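Local coordinates for putative hydrolase (Shewanella frigidimarina, PDB 3LHO), which is probably an iron-dependent dioxygenase of the 2-oxoadipate dioxygenase/decarboxylase family, expected to oxidise and decarboxylate a 2-oxo acid to a 2-hydroxy acid, at residues A141-Q144 and A145-E149; D181-Q184 and A185-Q188. All blocks are in the same frame, centred on the assembly; numbering follows the deposited sequence.

Contact 1 (A141-Q144 and A145-E149); sequences ATYQ and ALLAE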
# COMPACT_ATOMS: atom_id res chain seq x y z
N ALA A 141 7.18 23.34 4.10
CA ALA A 141 6.32 23.78 5.20
C ALA A 141 4.97 23.10 5.12
O ALA A 141 4.36 22.76 6.16
CB ALA A 141 6.14 25.33 5.19
N THR A 142 4.49 22.90 3.89
CA THR A 142 3.22 22.17 3.66
C THR A 142 3.33 20.72 4.09
O THR A 142 2.48 20.20 4.83
CB THR A 142 2.74 22.30 2.21
OG1 THR A 142 2.48 23.68 1.93
CG2 THR A 142 1.45 21.50 1.97
N TYR A 143 4.40 20.06 3.64
CA TYR A 143 4.71 18.72 4.08
C TYR A 143 4.74 18.61 5.60
O TYR A 143 4.12 17.70 6.14
CB TYR A 143 6.03 18.25 3.50
CG TYR A 143 6.44 16.89 3.97
CD1 TYR A 143 5.81 15.76 3.50
CD2 TYR A 143 7.50 16.72 4.86
CE1 TYR A 143 6.21 14.47 3.92
CE2 TYR A 143 7.89 15.43 5.30
CZ TYR A 143 7.24 14.31 4.81
OH TYR A 143 7.61 13.04 5.24
N GLN A 144 5.42 19.54 6.28
CA GLN A 144 5.49 19.49 7.76
C GLN A 144 4.16 19.69 8.45
O GLN A 144 3.91 19.06 9.49
CB GLN A 144 6.45 20.58 8.31
CG GLN A 144 7.91 20.25 8.07
CD GLN A 144 8.36 19.05 8.88
OE1 GLN A 144 7.86 18.81 9.99
NE2 GLN A 144 9.28 18.26 8.32
N ALA A 145 3.35 20.61 7.93
CA ALA A 145 2.01 20.90 8.50
C ALA A 145 1.15 19.63 8.42
O ALA A 145 0.48 19.28 9.37
CB ALA A 145 1.33 22.09 7.78
N LEU A 146 1.19 18.94 7.28
CA LEU A 146 0.46 17.68 7.13
C LEU A 146 1.00 16.63 8.10
O LEU A 146 0.23 15.98 8.85
CB LEU A 146 0.53 17.16 5.68
CG LEU A 146 -0.62 17.57 4.74
CD1 LEU A 146 -0.77 19.10 4.58
CD2 LEU A 146 -0.42 16.90 3.37
N LEU A 147 2.33 16.52 8.13
CA LEU A 147 3.01 15.52 8.94
C LEU A 147 2.67 15.71 10.42
O LEU A 147 2.54 14.74 11.12
CB LEU A 147 4.53 15.55 8.65
CG LEU A 147 5.45 14.47 9.21
CD1 LEU A 147 5.07 13.05 8.73
CD2 LEU A 147 6.89 14.78 8.87
N ALA A 148 2.44 16.93 10.86
CA ALA A 148 2.15 17.22 12.28
C ALA A 148 0.82 16.61 12.71
O ALA A 148 0.63 16.31 13.88
CB ALA A 148 2.16 18.74 12.56
N GLU A 149 -0.09 16.42 11.77
CA GLU A 149 -1.41 15.87 12.10
C GLU A 149 -1.64 14.47 11.53
O GLU A 149 -2.41 13.71 12.08
CB GLU A 149 -2.49 16.82 11.60
CG GLU A 149 -2.55 18.10 12.38
CD GLU A 149 -3.61 19.04 11.86
OE1 GLU A 149 -4.69 18.54 11.49
OE2 GLU A 149 -3.34 20.26 11.77
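Ala145 begins the second segment by donating its backbone N to Ala141 O at 3.0 Å, the first of four successive i to i+4 bonds that wind residues 141 to 148 into α-helix. Leu146 follows with its N bonded to Thr142 O, the straightest of the four at 168°. The leucine side chain runs beside that of Thr142, both pointing the same way, but it was modelled in two conformers, and the approach of its CD1 to CG2 of Thr142, 4.2 Å in one of them, is therefore doubtful. On the other branch of the threonine, OG1 is hydrogen-bonded to Asp139 OD1. Leu146 is the buried residue of this pair, against Ser111 and Ile112 of helix 106-116 and Ala157 of helix 151-159, so that helix 140-149 is packed on these two helices at the periphery of the chain. Leu147 repeats the backbone pattern, its N reaching Tyr143 O at 2.9 Å. Its CD2 approaches the Tyr143 ring obliquely, 3.8 Å from CE2 of that tyrosine. With CG anti to the backbone N (chi1 177°), the ring projects outward but leans toward the following turn, which brings CE2 to this methyl group. The tyrosine ring also meets that of Phe222, and both Tyr143 and Leu147 touch Ala154 of helix 151-159. Ala148 N then bonds to Gln144 O over a more bent path, 136° at the hydrogen.

Contact 2 (D181-Q184 and A185-Q188); sequences DVNQ and ALKQ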
# COMPACT_ATOMS: atom_id res chain seq x y z
N ASP A 181 10.00 -18.15 10.25
CA ASP A 181 11.05 -18.71 9.42
C ASP A 181 11.36 -17.80 8.25
O ASP A 181 12.51 -17.67 7.86
CB ASP A 181 10.66 -20.10 8.93
CG ASP A 181 10.54 -21.09 10.08
OD1 ASP A 181 11.43 -21.08 10.95
OD2 ASP A 181 9.54 -21.83 10.13
N VAL A 182 10.35 -17.15 7.70
CA VAL A 182 10.61 -16.14 6.63
C VAL A 182 11.44 -14.99 7.21
O VAL A 182 12.41 -14.52 6.60
CB VAL A 182 9.29 -15.59 6.06
CG1 VAL A 182 9.56 -14.43 5.06
CG2 VAL A 182 8.50 -16.74 5.40
N ASN A 183 11.04 -14.52 8.38
CA ASN A 183 11.74 -13.43 9.05
C ASN A 183 13.20 -13.77 9.30
O ASN A 183 14.09 -12.92 9.11
CB ASN A 183 11.03 -13.05 10.37
CG ASN A 183 9.78 -12.21 10.14
OD1 ASN A 183 9.49 -11.81 9.00
ND2 ASN A 183 9.05 -11.90 11.23
N GLN A 184 13.47 -15.02 9.68
CA GLN A 184 14.84 -15.44 9.95
C GLN A 184 15.66 -15.43 8.66
O GLN A 184 16.78 -14.93 8.66
CB GLN A 184 14.88 -16.81 10.65
CG GLN A 184 16.23 -17.19 11.26
CD GLN A 184 16.81 -16.10 12.16
OE1 GLN A 184 16.10 -15.52 12.99
NE2 GLN A 184 18.08 -15.78 11.97
N ALA A 185 15.10 -15.92 7.55
CA ALA A 185 15.79 -15.91 6.24
C ALA A 185 16.11 -14.48 5.79
O ALA A 185 17.14 -14.23 5.14
CB ALA A 185 14.95 -16.62 5.16
N LEU A 186 15.19 -13.57 6.06
CA LEU A 186 15.38 -12.18 5.68
C LEU A 186 16.54 -11.58 6.48
O LEU A 186 17.41 -10.92 5.91
CB LEU A 186 14.12 -11.37 5.95
CG LEU A 186 12.89 -11.79 5.14
CD1 LEU A 186 11.71 -10.91 5.53
CD2 LEU A 186 13.21 -11.75 3.66
N LYS A 187 16.54 -11.79 7.79
CA LYS A 187 17.64 -11.28 8.63
C LYS A 187 19.00 -11.90 8.26
O LYS A 187 19.99 -11.18 8.15
CB LYS A 187 17.33 -11.50 10.11
CG LYS A 187 16.27 -10.54 10.61
CD LYS A 187 15.29 -11.20 11.53
CE LYS A 187 15.78 -11.29 12.92
NZ LYS A 187 14.72 -11.80 13.78
N GLN A 188 19.02 -13.21 8.03
CA GLN A 188 20.25 -13.91 7.58
C GLN A 188 20.77 -13.36 6.24
O GLN A 188 21.98 -13.29 6.03
CB GLN A 188 20.02 -15.42 7.47
CG GLN A 188 20.00 -16.14 8.83
CD GLN A 188 19.57 -17.60 8.74
OE1 GLN A 188 19.30 -18.13 7.65
NE2 GLN A 188 19.47 -18.25 9.89
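Four consecutive i to i+4 backbone bonds join Asp181-Gln184 to Ala185-Gln188, from Ala185 N to Asp181 O at 3.1 Å through to Gln188 N to Gln184 O at 2.9 Å and 170°, as expected of a regular α-helix. On the inner side Val182 and Leu186 lie alongside one another, with CG1 of Val182 4.2 Å from CD1 of Leu186. Leu186 CG sits close over the backbone, 3.1 Å from Val182 O, and its chain continues extended at chi2 to reach Ile27 and Leu30 of helix 22-32. Shortening Leu186 to alanine is likely to open a gap toward Ile27 and Leu30 and to leave Val182 CG1 without its methyl neighbour. Asn183 is buried too, its OD1 hydrogen-bonded to Ser211 OG on strand 208-212 while its side chain rests against Leu193 and Val200. Lys187 bends at chi2 and chi3 and folds back over the preceding turn, with CD 3.2 Å from Asn183 O. Its NZ forms a salt bridge with Glu199, as Asp181 does with Arg178, whereas Gln184 OE1 stays 4.0 Å from NZ of Lys187. Gln184, bent at chi2, crosses the Gln188 side chain at about a right angle. Their amides meet through NE2 of Gln184 and NE2 of Gln188 at 3.5 Å, with planes 67° apart, a contact of two donors rather than a bond. An amphipathic helix results, with Val182, Asn183 and Leu186 facing inward and the glutamines outward, packed at the end of the mixed sheet beside its edge strand 208-212.

In the fold
Contacts 1 and 2 each lie within a single peripheral helix, 140-149 and 179-188, and share no element; their centres are 36 Å apart and they do not touch. Contact 1 is the more superficial, with one buried residue among those that touch, whereas contact 2 is partly buried and has three. The first helix packs mainly on other helices, 106-116 and 151-159, through leucines and an aromatic ring. The second joins helix 22-32 to the edge of the mixed sheet, combining apolar packing with a buried amide, while its partly exposed Asp181 and Lys187 pair with charges outside the helix segments. Neither includes the nickel ligands His41, His165 and Glu235, and Asn183 is about 13 Å from the ion.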